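Local coordinates for protein 3-polyprenyl-4-hydroxybenzoate decarboxylase and related decarboxylases (PDB 6H6X) that uses prenylated FMN, as a member of the UbiD family, to interconvert 2-furoic acid and 2,5-furandicarboxylic acid by carboxylation and decarboxylation, at residues Val102-Ile107 with Thr279-Pro284; Pro118-His123 with Tyr286-Pro291; Leu136-Pro141 with Arg168-Phe173; Val319-Leu324 with Ile370-Pro375. The protein carries 8 engineered substitutions. All coordinates share one frame; numbering follows the deposited sequence.

Contact 1. Residues Val102-Ile107 with Thr279-Pro284; sequences VKECII and THRRQP
C105 and H280 form the hydrogen-bonded pair of a short antiparallel beta ladder, in which strand 105-107 meets the end of strand 264-280. Two backbone bonds close the pair: C105 N to H280 O at 3.0 Å, and H280 N to C105 O at 2.9 Å. Beyond the last bridge the chain is held by a side chain. The carboxylate oxygen OE1 of E104 accepts from the backbone N of R282 at 2.8 Å through its anti lone pair, with a fairly straight N-H...O angle of 161°. The charge pairing of the same residues is weaker, since E104 OE1 lies 3.8 Å from R282 NH1 and well out of the guanidinium plane, where no N-H points at it. On the other flank T279 OG1 donates to V102 O at 2.8 Å, approaching from above the carbonyl plane. With chi1 at 77°, T279 holds OG1 between its backbone N and carbonyl carbon, beside the 3-10 segment that ends at K103, where V102 O lies. Packing follows the two faces of the ladder. C105 CB sits over the H280 ring, 3.8 Å from its centroid and 20° off the normal, a CH-pi contact, with SG more oblique. M116 of helix 113-116 also touches H280 and I107. On the face carrying I106 and T279, the two side chains run side by side, and I106 CG1 rests 3.9 Å from T279 CG2.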
# COMPACT_ATOMS: atom_id res chain seq x y z
N VAL B 102 -29.07 -22.59 -21.59
CA VAL B 102 -27.86 -23.38 -21.82
C VAL B 102 -28.07 -24.61 -22.73
O VAL B 102 -27.08 -25.29 -23.10
CB VAL B 102 -27.20 -23.78 -20.46
CG1 VAL B 102 -27.92 -24.97 -19.83
CG2 VAL B 102 -25.71 -24.11 -20.63
N LYS B 103 -29.34 -24.92 -23.04
CA LYS B 103 -29.70 -26.03 -23.93
C LYS B 103 -29.94 -25.64 -25.40
O LYS B 103 -30.17 -26.51 -26.22
CB LYS B 103 -30.94 -26.75 -23.40
CG LYS B 103 -30.74 -27.42 -22.05
CD LYS B 103 -29.73 -28.57 -22.09
CE LYS B 103 -29.93 -29.44 -20.86
NZ LYS B 103 -28.99 -30.59 -20.78
N GLU B 104 -29.86 -24.34 -25.72
CA GLU B 104 -30.08 -23.83 -27.06
C GLU B 104 -29.25 -24.57 -28.14
O GLU B 104 -29.81 -24.98 -29.16
CB GLU B 104 -29.83 -22.32 -27.08
CG GLU B 104 -30.96 -21.55 -26.40
CD GLU B 104 -30.66 -20.09 -26.06
OE1 GLU B 104 -29.59 -19.54 -26.40
OE2 GLU B 104 -31.52 -19.48 -25.41
N CYS B 105 -27.95 -24.76 -27.91
CA CYS B 105 -27.07 -25.56 -28.78
C CYS B 105 -26.48 -26.73 -27.99
O CYS B 105 -26.03 -26.55 -26.87
CB CYS B 105 -25.94 -24.69 -29.34
SG CYS B 105 -26.47 -23.09 -30.00
N ILE B 106 -26.46 -27.91 -28.59
CA ILE B 106 -26.04 -29.14 -27.93
C ILE B 106 -25.15 -29.88 -28.92
O ILE B 106 -25.54 -30.06 -30.08
CB ILE B 106 -27.26 -30.01 -27.54
CG1 ILE B 106 -28.16 -29.25 -26.55
CG2 ILE B 106 -26.84 -31.37 -27.01
CD1 ILE B 106 -29.49 -29.94 -26.22
N ILE B 107 -23.97 -30.30 -28.49
CA ILE B 107 -23.00 -30.97 -29.34
C ILE B 107 -22.61 -32.24 -28.64
O ILE B 107 -22.17 -32.21 -27.47
CB ILE B 107 -21.76 -30.08 -29.62
CG1 ILE B 107 -22.18 -28.76 -30.30
CG2 ILE B 107 -20.75 -30.77 -30.54
CD1 ILE B 107 -22.45 -27.62 -29.35
N THR B 279 -22.85 -28.11 -24.18
CA THR B 279 -24.06 -27.35 -24.53
C THR B 279 -23.83 -25.91 -24.20
O THR B 279 -23.08 -25.58 -23.27
CB THR B 279 -25.36 -27.86 -23.80
OG1 THR B 279 -25.40 -27.43 -22.44
CG2 THR B 279 -25.44 -29.39 -23.80
N HIS B 280 -24.47 -25.04 -24.93
CA HIS B 280 -24.29 -23.64 -24.71
C HIS B 280 -25.43 -22.83 -25.17
O HIS B 280 -26.23 -23.28 -25.97
CB HIS B 280 -22.94 -23.13 -25.30
CG HIS B 280 -22.81 -23.27 -26.78
ND1 HIS B 280 -23.31 -22.33 -27.66
CD2 HIS B 280 -22.19 -24.21 -27.53
CE1 HIS B 280 -23.01 -22.71 -28.90
NE2 HIS B 280 -22.35 -23.86 -28.84
N ARG B 281 -25.53 -21.62 -24.63
CA ARG B 281 -26.35 -20.61 -25.23
C ARG B 281 -25.94 -20.31 -26.68
O ARG B 281 -24.74 -20.43 -27.11
CB ARG B 281 -26.22 -19.29 -24.49
CG ARG B 281 -26.90 -19.24 -23.16
CD ARG B 281 -26.70 -17.88 -22.58
NE ARG B 281 -27.23 -17.79 -21.25
CZ ARG B 281 -28.25 -17.02 -20.85
NH1 ARG B 281 -28.92 -16.23 -21.68
NH2 ARG B 281 -28.63 -17.04 -19.57
N ARG B 282 -26.96 -19.89 -27.41
CA ARG B 282 -26.77 -19.29 -28.71
C ARG B 282 -25.91 -18.06 -28.47
O ARG B 282 -26.27 -17.18 -27.66
CB ARG B 282 -28.14 -18.88 -29.30
CG ARG B 282 -28.12 -18.31 -30.72
CD ARG B 282 -29.51 -18.30 -31.36
NE ARG B 282 -30.06 -19.67 -31.46
CZ ARG B 282 -31.00 -20.22 -30.67
NH1 ARG B 282 -31.59 -19.54 -29.66
NH2 ARG B 282 -31.36 -21.48 -30.90
N GLN B 283 -24.78 -18.02 -29.18
CA GLN B 283 -23.84 -16.90 -29.09
C GLN B 283 -23.38 -16.69 -27.64
O GLN B 283 -23.67 -15.66 -27.00
CB GLN B 283 -24.44 -15.63 -29.74
CG GLN B 283 -24.66 -15.78 -31.26
CD GLN B 283 -24.69 -14.45 -32.02
OE1 GLN B 283 -24.98 -13.39 -31.45
NE2 GLN B 283 -24.38 -14.50 -33.33
N PRO B 284 -22.68 -17.69 -27.08
CA PRO B 284 -22.25 -17.63 -25.68
C PRO B 284 -21.13 -16.61 -25.40
O PRO B 284 -20.39 -16.22 -26.30
CB PRO B 284 -21.73 -19.03 -25.42
CG PRO B 284 -21.21 -19.49 -26.72
CD PRO B 284 -22.06 -18.83 -27.79

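Contact 2. Residues Pro118-His123 with Tyr286-Pro291; sequences PIPTHH and YHTIIP
H122 and T288 make the tight centre of this contact: H122 NE2 and T288 OG1 lie 2.8 Å apart in a hydrogen bond. The hydroxyl sits at the edge of the imidazole, near its plane. OG1 is turned anti to the backbone N (chi1 -163°), a rotation that points it across the gap, and it has a second partner in T132 OG1 of strand 130-139. P120 and T288 meet tip to tip beside this bond, P120 CG being 3.9 Å from T288 CB, while P120 CB lies over one face of the H122 ring. Toward the start of the segments, Y286 is wedged among P118, I119 and P120. P118 CG packs on Y286 CB at 3.9 Å, and I119 CG1 reaches Y286 CE2 at the same distance.

The far end is looser in that it has packing but no hydrogen bond between the segments. H123 CE1 comes edge-on to P291 O at 3.6 Å; H123 also packs on I433 of the second subunit, and this end is buried too. The two segments run 8° from parallel, but their closest CA atoms, those of H122 and I290, are 6.7 Å apart, too wide for a backbone ladder. Side chains therefore do the joining. I289, which points away from 118-123, touches the cofactor: the chain leading on from Y286 and H287 forms part of the wall of the prenylated-FMN pocket of this UbiD-family enzyme.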
# COMPACT_ATOMS: atom_id res chain seq x y z
N PRO B 118 -12.80 -19.90 -27.08
CA PRO B 118 -11.59 -19.10 -27.01
C PRO B 118 -10.89 -19.26 -25.64
O PRO B 118 -10.82 -18.33 -24.88
CB PRO B 118 -12.13 -17.69 -27.19
CG PRO B 118 -13.48 -17.74 -26.53
CD PRO B 118 -14.01 -19.09 -26.89
N ILE B 119 -10.35 -20.43 -25.37
CA ILE B 119 -9.79 -20.72 -24.10
C ILE B 119 -8.40 -20.11 -24.10
O ILE B 119 -7.55 -20.56 -24.86
CB ILE B 119 -9.73 -22.22 -23.84
CG1 ILE B 119 -11.15 -22.79 -23.88
CG2 ILE B 119 -9.06 -22.54 -22.50
CD1 ILE B 119 -11.21 -24.27 -23.95
N PRO B 120 -8.13 -19.14 -23.19
CA PRO B 120 -6.86 -18.43 -23.20
C PRO B 120 -5.68 -19.21 -22.70
O PRO B 120 -5.84 -20.19 -21.97
CB PRO B 120 -7.10 -17.25 -22.23
CG PRO B 120 -8.59 -17.20 -22.01
CD PRO B 120 -9.00 -18.63 -22.12
N THR B 121 -4.50 -18.73 -23.07
CA THR B 121 -3.23 -19.13 -22.44
C THR B 121 -2.81 -17.93 -21.61
O THR B 121 -2.76 -16.79 -22.11
CB THR B 121 -2.22 -19.52 -23.53
OG1 THR B 121 -2.83 -20.49 -24.39
CG2 THR B 121 -1.01 -20.14 -22.96
N HIS B 122 -2.60 -18.12 -20.30
CA HIS B 122 -2.58 -16.97 -19.40
C HIS B 122 -1.15 -16.39 -19.14
O HIS B 122 -0.90 -15.21 -19.40
CB HIS B 122 -3.29 -17.32 -18.10
CG HIS B 122 -4.76 -17.53 -18.27
ND1 HIS B 122 -5.30 -18.77 -18.56
CD2 HIS B 122 -5.79 -16.66 -18.24
CE1 HIS B 122 -6.61 -18.64 -18.68
NE2 HIS B 122 -6.93 -17.38 -18.50
N HIS B 123 -0.27 -17.22 -18.60
CA HIS B 123 1.08 -16.82 -18.22
C HIS B 123 2.14 -17.59 -19.01
O HIS B 123 1.87 -18.68 -19.49
CB HIS B 123 1.26 -17.06 -16.72
CG HIS B 123 0.44 -16.13 -15.87
ND1 HIS B 123 -0.78 -16.49 -15.34
CD2 HIS B 123 0.63 -14.83 -15.51
CE1 HIS B 123 -1.27 -15.49 -14.62
NE2 HIS B 123 -0.45 -14.46 -14.74
N TYR B 286 -17.69 -16.46 -23.15
CA TYR B 286 -16.75 -17.26 -22.42
C TYR B 286 -16.13 -16.40 -21.28
O TYR B 286 -15.66 -15.30 -21.53
CB TYR B 286 -15.70 -17.82 -23.34
CG TYR B 286 -14.71 -18.73 -22.62
CD1 TYR B 286 -13.61 -18.21 -21.94
CD2 TYR B 286 -14.89 -20.11 -22.58
CE1 TYR B 286 -12.74 -19.03 -21.25
CE2 TYR B 286 -14.00 -20.93 -21.90
CZ TYR B 286 -12.94 -20.36 -21.23
OH TYR B 286 -12.05 -21.17 -20.55
N HIS B 287 -16.11 -16.93 -20.05
CA HIS B 287 -15.55 -16.21 -18.88
C HIS B 287 -14.21 -16.86 -18.51
O HIS B 287 -14.09 -18.09 -18.40
CB HIS B 287 -16.53 -16.28 -17.74
CG HIS B 287 -16.02 -15.72 -16.46
ND1 HIS B 287 -16.39 -16.24 -15.25
CD2 HIS B 287 -15.19 -14.70 -16.19
CE1 HIS B 287 -15.85 -15.52 -14.29
NE2 HIS B 287 -15.12 -14.58 -14.84
N THR B 288 -13.17 -16.04 -18.38
CA THR B 288 -11.93 -16.55 -17.83
C THR B 288 -11.55 -15.79 -16.57
O THR B 288 -11.91 -14.61 -16.43
CB THR B 288 -10.80 -16.54 -18.86
OG1 THR B 288 -9.77 -17.40 -18.38
CG2 THR B 288 -10.26 -15.11 -19.13
N ILE B 289 -10.89 -16.48 -15.65
CA ILE B 289 -10.35 -15.82 -14.45
C ILE B 289 -8.85 -15.84 -14.63
O ILE B 289 -8.26 -16.90 -14.84
CB ILE B 289 -10.78 -16.56 -13.18
CG1 ILE B 289 -12.27 -16.28 -12.87
CG2 ILE B 289 -9.94 -16.15 -12.00
CD1 ILE B 289 -12.86 -17.32 -11.89
N ILE B 290 -8.24 -14.68 -14.59
CA ILE B 290 -6.78 -14.59 -14.73
C ILE B 290 -6.19 -14.94 -13.37
O ILE B 290 -6.57 -14.35 -12.36
CB ILE B 290 -6.38 -13.19 -15.12
CG1 ILE B 290 -6.89 -12.90 -16.54
CG2 ILE B 290 -4.86 -13.06 -15.13
CD1 ILE B 290 -6.90 -11.40 -16.82
N PRO B 291 -5.29 -15.94 -13.32
CA PRO B 291 -4.80 -16.31 -11.99
C PRO B 291 -4.03 -15.20 -11.30
O PRO B 291 -3.35 -14.38 -11.95
CB PRO B 291 -3.88 -17.47 -12.30
CG PRO B 291 -4.55 -18.12 -13.46
CD PRO B 291 -4.90 -16.96 -14.33

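Contact 3. Residues Leu136-Pro141 with Arg168-Phe173; sequences LIARDP and RHLWHF. With MN (manganese (II) ion), chain H; 4LU (1-deoxy-5-O-phosphono-1-(3,3,4,5-tetramethyl-9,11-dioxo-2,3,8,9,10,11-hexahydro-7H-quinolino[1,8-fg]pteridin-12-ium-7-y l)-D-ribitol), chain I.
F173 lies with one ring face under the backbone and CB of D140. D140 N stands 3.3 Å above the ring plane, offset toward the rim, and D140 CB is 3.8 Å from the centroid, 22° off the normal, a CH-pi contact. A138 O approaches the ring edge, 3.6 Å from F173 CE2. F173 is turned with CG anti to its carbonyl carbon (chi1 -69°), which swings the ring from the helix onto the strand. Cutting F173 back to an alanine is likely to open a gap beneath D140, taking away the ring on which its backbone N and CB rest. The D140 carboxylate is held by other groups, OD2 in a salt bridge with K176 and OD1 accepting from the backbone N of D142 and of S143. This is helix-on-sheet packing: the axes of strand 136-139 and helix 169-173 approach to 9.1 Å and cross at 41°. L170, one turn earlier, packs on the strand, its CD2 3.8 Å from L136 CD1 and CD1 4.0 Å from A138 CB. The start of the same helix faces the cofactor phosphate: H169 N donates to O3P of 4LU at 3.0 Å, and R168 NH2 to O1P. H169 ND1 binds the manganese ion, whose coordination N147 and E210 share with phosphate O2P and a water.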
# COMPACT_ATOMS: atom_id res chain seq x y z
N LEU B 136 -17.27 -27.08 -11.19
CA LEU B 136 -17.29 -28.51 -11.43
C LEU B 136 -18.31 -29.12 -10.46
O LEU B 136 -18.10 -29.08 -9.26
CB LEU B 136 -15.92 -29.12 -11.18
CG LEU B 136 -15.73 -30.56 -11.65
CD1 LEU B 136 -14.26 -30.82 -11.94
CD2 LEU B 136 -16.28 -31.58 -10.67
N ILE B 137 -19.40 -29.65 -11.00
CA ILE B 137 -20.48 -30.24 -10.22
C ILE B 137 -20.34 -31.77 -10.32
O ILE B 137 -20.22 -32.31 -11.40
CB ILE B 137 -21.83 -29.77 -10.76
CG1 ILE B 137 -21.92 -28.27 -10.67
CG2 ILE B 137 -23.00 -30.38 -9.98
CD1 ILE B 137 -22.80 -27.66 -11.73
N ALA B 138 -20.33 -32.43 -9.18
CA ALA B 138 -20.29 -33.90 -9.13
C ALA B 138 -21.08 -34.46 -7.93
O ALA B 138 -21.42 -33.73 -6.97
CB ALA B 138 -18.86 -34.37 -9.09
N ARG B 139 -21.41 -35.75 -8.02
CA ARG B 139 -22.07 -36.45 -6.91
C ARG B 139 -21.22 -37.58 -6.34
O ARG B 139 -20.49 -38.24 -7.07
CB ARG B 139 -23.44 -36.98 -7.33
CG ARG B 139 -24.50 -35.90 -7.41
CD ARG B 139 -25.91 -36.45 -7.67
NE ARG B 139 -26.90 -35.36 -7.72
CZ ARG B 139 -27.53 -34.84 -6.65
NH1 ARG B 139 -27.35 -35.31 -5.43
NH2 ARG B 139 -28.39 -33.83 -6.80
N ASP B 140 -21.34 -37.80 -5.03
CA ASP B 140 -20.66 -38.89 -4.34
C ASP B 140 -21.27 -40.20 -4.89
O ASP B 140 -22.49 -40.40 -4.84
CB ASP B 140 -20.85 -38.75 -2.82
CG ASP B 140 -19.99 -39.71 -2.00
OD1 ASP B 140 -20.07 -40.92 -2.24
OD2 ASP B 140 -19.26 -39.26 -1.07
N PRO B 141 -20.44 -41.06 -5.48
CA PRO B 141 -20.99 -42.26 -6.08
C PRO B 141 -21.63 -43.28 -5.08
O PRO B 141 -22.41 -44.11 -5.52
CB PRO B 141 -19.79 -42.85 -6.84
CG PRO B 141 -18.60 -42.39 -6.07
CD PRO B 141 -18.96 -41.05 -5.50
N ARG B 168 -9.56 -32.72 -1.22
CA ARG B 168 -10.74 -32.08 -0.62
C ARG B 168 -11.96 -32.95 -1.06
O ARG B 168 -11.81 -34.16 -1.24
CB ARG B 168 -10.86 -30.60 -1.06
CG ARG B 168 -9.79 -29.61 -0.60
CD ARG B 168 -9.98 -29.10 0.83
NE ARG B 168 -11.37 -28.70 1.15
CZ ARG B 168 -12.03 -28.94 2.29
NH1 ARG B 168 -11.47 -29.59 3.31
NH2 ARG B 168 -13.29 -28.52 2.41
N HIS B 169 -13.14 -32.37 -1.30
CA HIS B 169 -14.33 -33.19 -1.55
C HIS B 169 -14.36 -33.93 -2.88
O HIS B 169 -14.72 -35.10 -2.92
CB HIS B 169 -15.61 -32.38 -1.34
CG HIS B 169 -15.72 -31.84 0.05
ND1 HIS B 169 -16.51 -30.76 0.37
CD2 HIS B 169 -15.11 -32.22 1.21
CE1 HIS B 169 -16.40 -30.50 1.66
NE2 HIS B 169 -15.56 -31.37 2.20
N LEU B 170 -14.01 -33.29 -3.99
CA LEU B 170 -14.02 -33.97 -5.26
C LEU B 170 -13.07 -35.17 -5.25
O LEU B 170 -13.37 -36.21 -5.81
CB LEU B 170 -13.61 -33.00 -6.35
CG LEU B 170 -13.63 -33.62 -7.75
CD1 LEU B 170 -15.03 -34.14 -8.09
CD2 LEU B 170 -13.16 -32.60 -8.77
N TRP B 171 -11.90 -35.00 -4.64
CA TRP B 171 -10.94 -36.11 -4.47
C TRP B 171 -11.55 -37.31 -3.72
O TRP B 171 -11.38 -38.46 -4.14
CB TRP B 171 -9.72 -35.59 -3.72
CG TRP B 171 -8.65 -36.60 -3.54
CD1 TRP B 171 -8.29 -37.22 -2.38
CD2 TRP B 171 -7.79 -37.12 -4.56
NE1 TRP B 171 -7.27 -38.10 -2.61
CE2 TRP B 171 -6.92 -38.05 -3.94
CE3 TRP B 171 -7.65 -36.88 -5.94
CZ2 TRP B 171 -5.91 -38.76 -4.65
CZ3 TRP B 171 -6.65 -37.59 -6.66
CH2 TRP B 171 -5.79 -38.52 -6.00
N HIS B 172 -12.26 -37.02 -2.64
CA HIS B 172 -12.98 -38.04 -1.91
C HIS B 172 -13.94 -38.78 -2.83
O HIS B 172 -13.93 -40.01 -2.86
CB HIS B 172 -13.71 -37.44 -0.71
CG HIS B 172 -14.17 -38.47 0.28
ND1 HIS B 172 -15.50 -38.77 0.49
CD2 HIS B 172 -13.46 -39.28 1.10
CE1 HIS B 172 -15.59 -39.72 1.41
NE2 HIS B 172 -14.36 -40.06 1.78
N PHE B 173 -14.73 -38.04 -3.62
CA PHE B 173 -15.66 -38.67 -4.57
C PHE B 173 -14.94 -39.50 -5.60
O PHE B 173 -15.40 -40.58 -5.94
CB PHE B 173 -16.47 -37.65 -5.36
CG PHE B 173 -17.48 -36.88 -4.57
CD1 PHE B 173 -17.58 -36.96 -3.18
CD2 PHE B 173 -18.31 -36.01 -5.24
CE1 PHE B 173 -18.49 -36.19 -2.48
CE2 PHE B 173 -19.25 -35.25 -4.56
CZ PHE B 173 -19.34 -35.34 -3.18
MN MN H . -17.82 -29.12 -0.75
C9 4LU I . -10.41 -21.88 -6.93
C8 4LU I . -10.58 -20.75 -7.79
C7 4LU I . -9.85 -20.58 -8.97
C10 4LU I . -8.56 -25.16 -6.82
C6 4LU I . -8.67 -21.51 -9.20
N3 4LU I . -7.63 -27.53 -7.95
C2 4LU I . -8.25 -27.55 -6.73
C13 4LU I . -7.52 -20.32 -11.37
C5 4LU I . -7.75 -21.51 -10.46
C1 4LU I . -6.54 -23.42 -9.47
O2 4LU I . -8.40 -28.65 -6.12
N1 4LU I . -8.72 -26.38 -6.18
C4 4LU I . -7.43 -26.38 -8.66
O4 4LU I . -6.88 -26.41 -9.79
C4A 4LU I . -7.92 -25.08 -8.07
N5 4LU I . -7.79 -23.83 -8.76
C3 4LU I . -6.73 -22.60 -10.52
C12 4LU I . -8.69 -22.26 -11.45
C5A 4LU I . -8.64 -22.74 -8.40
C7M 4LU I . -10.06 -19.35 -9.84
C8M 4LU I . -11.65 -19.79 -7.36
C9A 4LU I . -9.44 -22.88 -7.15
N10 4LU I . -9.09 -23.96 -6.26
C1' 4LU I . -9.69 -24.07 -4.93
C2' 4LU I . -11.03 -24.84 -4.81
O2' 4LU I . -11.97 -24.51 -5.84
C3' 4LU I . -11.66 -24.47 -3.48
O3' 4LU I . -10.69 -24.61 -2.44
C4' 4LU I . -12.93 -25.27 -3.20
O4' 4LU I . -13.81 -24.66 -2.20
C5' 4LU I . -12.72 -26.71 -2.76
O5' 4LU I . -14.08 -27.14 -2.59
P 4LU I . -14.50 -28.45 -1.72
O2P 4LU I . -16.00 -28.69 -1.98
O3P 4LU I . -13.67 -29.62 -2.31
O1P 4LU I . -14.21 -28.05 -0.28
O HOH W 1 -16.81 -27.49 0.69

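Contact 4. Residues Val319-Leu324 with Ile370-Pro375; sequences VKNVHL and INIFDP
A type I turn from N371 to D374, just before helix 375-385, packs its I372 and F373 against N321 and H323 of strand 319-324, an outermost strand of the mixed sheet in the C-terminal domain. The turn is braced from within: N371 OD1 accepts from F373 N at 3.1 Å, an Asx turn, and D374 N bonds to N371 O. F373 then presents the edge of its ring to the face of H323, with CD1 3.4 Å above the imidazole plane and over its centre. The centroids are 4.6 Å apart and the planes inclined at 53°, an edge-to-face pair well short of perpendicular. In H323, CG lies anti to the backbone N (chi1 -179°), which extends the imidazole off the strand toward the turn. At the edge of the imidazole, ND1 of H323 donates to I372 O at 3.3 Å, approaching from above the carbonyl plane rather than along a lone pair. I372 CD1 packs on H323 CB at 3.5 Å, while I372 also touches V335 and S337 of the adjacent strand. N321 ND2 meets the F373 ring edge near its plane, 3.6 Å from CE2. A leucine in place of H323 would probably leave I372 O without this donor and take from F373 the flat face its edge rests on. The ND1 bond and the F373 edge over the ring would together limit turning of the imidazole, though the bond's length suggests that alone it is modest.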
# COMPACT_ATOMS: atom_id res chain seq x y z
N VAL B 319 -14.38 -8.77 18.56
CA VAL B 319 -13.95 -8.61 17.14
C VAL B 319 -14.91 -7.76 16.33
O VAL B 319 -16.08 -8.01 16.34
CB VAL B 319 -13.77 -10.00 16.47
CG1 VAL B 319 -15.12 -10.67 16.22
CG2 VAL B 319 -12.97 -9.88 15.19
N LYS B 320 -14.43 -6.72 15.66
CA LYS B 320 -15.24 -5.92 14.75
C LYS B 320 -15.12 -6.43 13.28
O LYS B 320 -16.13 -6.49 12.57
CB LYS B 320 -14.82 -4.46 14.82
N ASN B 321 -13.90 -6.74 12.81
CA ASN B 321 -13.72 -7.14 11.41
C ASN B 321 -12.45 -7.96 11.19
O ASN B 321 -11.57 -8.02 12.06
CB ASN B 321 -13.70 -5.91 10.51
CG ASN B 321 -14.43 -6.14 9.15
OD1 ASN B 321 -14.72 -7.29 8.68
ND2 ASN B 321 -14.76 -5.03 8.54
N VAL B 322 -12.39 -8.62 10.03
CA VAL B 322 -11.22 -9.39 9.60
C VAL B 322 -11.00 -9.11 8.11
O VAL B 322 -11.94 -8.77 7.39
CB VAL B 322 -11.43 -10.87 9.86
CG1 VAL B 322 -11.79 -11.11 11.33
CG2 VAL B 322 -12.50 -11.47 8.97
N HIS B 323 -9.74 -9.18 7.70
CA HIS B 323 -9.32 -9.01 6.32
C HIS B 323 -8.12 -9.95 6.04
O HIS B 323 -7.09 -9.93 6.74
CB HIS B 323 -8.91 -7.57 6.10
CG HIS B 323 -8.48 -7.26 4.71
ND1 HIS B 323 -7.49 -6.35 4.42
CD2 HIS B 323 -8.94 -7.70 3.51
CE1 HIS B 323 -7.35 -6.24 3.11
NE2 HIS B 323 -8.23 -7.04 2.53
N LEU B 324 -8.26 -10.78 5.02
CA LEU B 324 -7.14 -11.47 4.40
C LEU B 324 -6.58 -10.61 3.29
O LEU B 324 -7.25 -10.41 2.29
CB LEU B 324 -7.57 -12.84 3.89
CG LEU B 324 -8.00 -13.79 4.99
CD1 LEU B 324 -8.70 -15.03 4.44
CD2 LEU B 324 -6.79 -14.20 5.84
N ILE B 370 -8.77 1.49 13.43
CA ILE B 370 -7.82 1.37 12.31
C ILE B 370 -8.61 0.79 11.16
O ILE B 370 -9.39 -0.16 11.32
CB ILE B 370 -6.60 0.49 12.66
CG1 ILE B 370 -5.77 1.11 13.80
CG2 ILE B 370 -5.74 0.23 11.43
CD1 ILE B 370 -5.16 2.48 13.49
N ASN B 371 -8.49 1.38 10.00
CA ASN B 371 -9.10 0.77 8.82
C ASN B 371 -8.14 -0.34 8.31
O ASN B 371 -7.05 -0.07 7.72
CB ASN B 371 -9.35 1.85 7.76
CG ASN B 371 -9.85 1.31 6.45
OD1 ASN B 371 -10.23 0.13 6.33
ND2 ASN B 371 -9.81 2.16 5.44
N ILE B 372 -8.54 -1.56 8.55
CA ILE B 372 -7.76 -2.72 8.24
C ILE B 372 -7.65 -3.03 6.77
O ILE B 372 -6.77 -3.85 6.39
CB ILE B 372 -8.27 -3.97 8.95
CG1 ILE B 372 -9.65 -4.36 8.48
CG2 ILE B 372 -8.24 -3.77 10.46
CD1 ILE B 372 -10.06 -5.72 8.89
N PHE B 373 -8.50 -2.40 5.95
CA PHE B 373 -8.44 -2.53 4.49
C PHE B 373 -7.47 -1.56 3.86
O PHE B 373 -7.30 -1.60 2.65
CB PHE B 373 -9.83 -2.38 3.85
CG PHE B 373 -10.81 -3.35 4.39
CD1 PHE B 373 -10.73 -4.67 4.00
CD2 PHE B 373 -11.72 -2.99 5.37
CE1 PHE B 373 -11.58 -5.61 4.53
CE2 PHE B 373 -12.55 -3.93 5.92
CZ PHE B 373 -12.49 -5.24 5.49
N ASP B 374 -6.85 -0.70 4.67
CA ASP B 374 -5.86 0.27 4.23
C ASP B 374 -4.49 -0.17 4.77
O ASP B 374 -4.20 0.04 5.98
CB ASP B 374 -6.22 1.64 4.78
CG ASP B 374 -5.28 2.72 4.32
OD1 ASP B 374 -4.15 2.41 3.85
OD2 ASP B 374 -5.69 3.90 4.46
N PRO B 375 -3.63 -0.74 3.88
CA PRO B 375 -2.33 -1.29 4.37
C PRO B 375 -1.45 -0.22 5.04
O PRO B 375 -0.73 -0.54 5.93
CB PRO B 375 -1.64 -1.91 3.11
CG PRO B 375 -2.58 -1.65 1.96
CD PRO B 375 -3.82 -0.91 2.42

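How the contacts relate
Contacts 1, 2 and 3 all lie in the Rift-related, FMN-binding part of the chain, whereas contact 4 belongs to the C-terminal domain, on the other side of the chain's centre. Contacts 1 and 2 have centres about 20 Å apart and alternate along the chain, with strand 264-280 of contact 1 followed directly by strand 286-287 of contact 2. Contact 3 is nested inside the loops closed by both, and reaches the same antiparallel sheet as contact 1. Contact 4 opens only after all three have closed, its centre about 31 Å from that of contact 2. Contacts 2 and 3 each hold residues of the cofactor pocket, while contact 4 joins an outermost strand of the C-terminal sheet to the turn before helix 375-385.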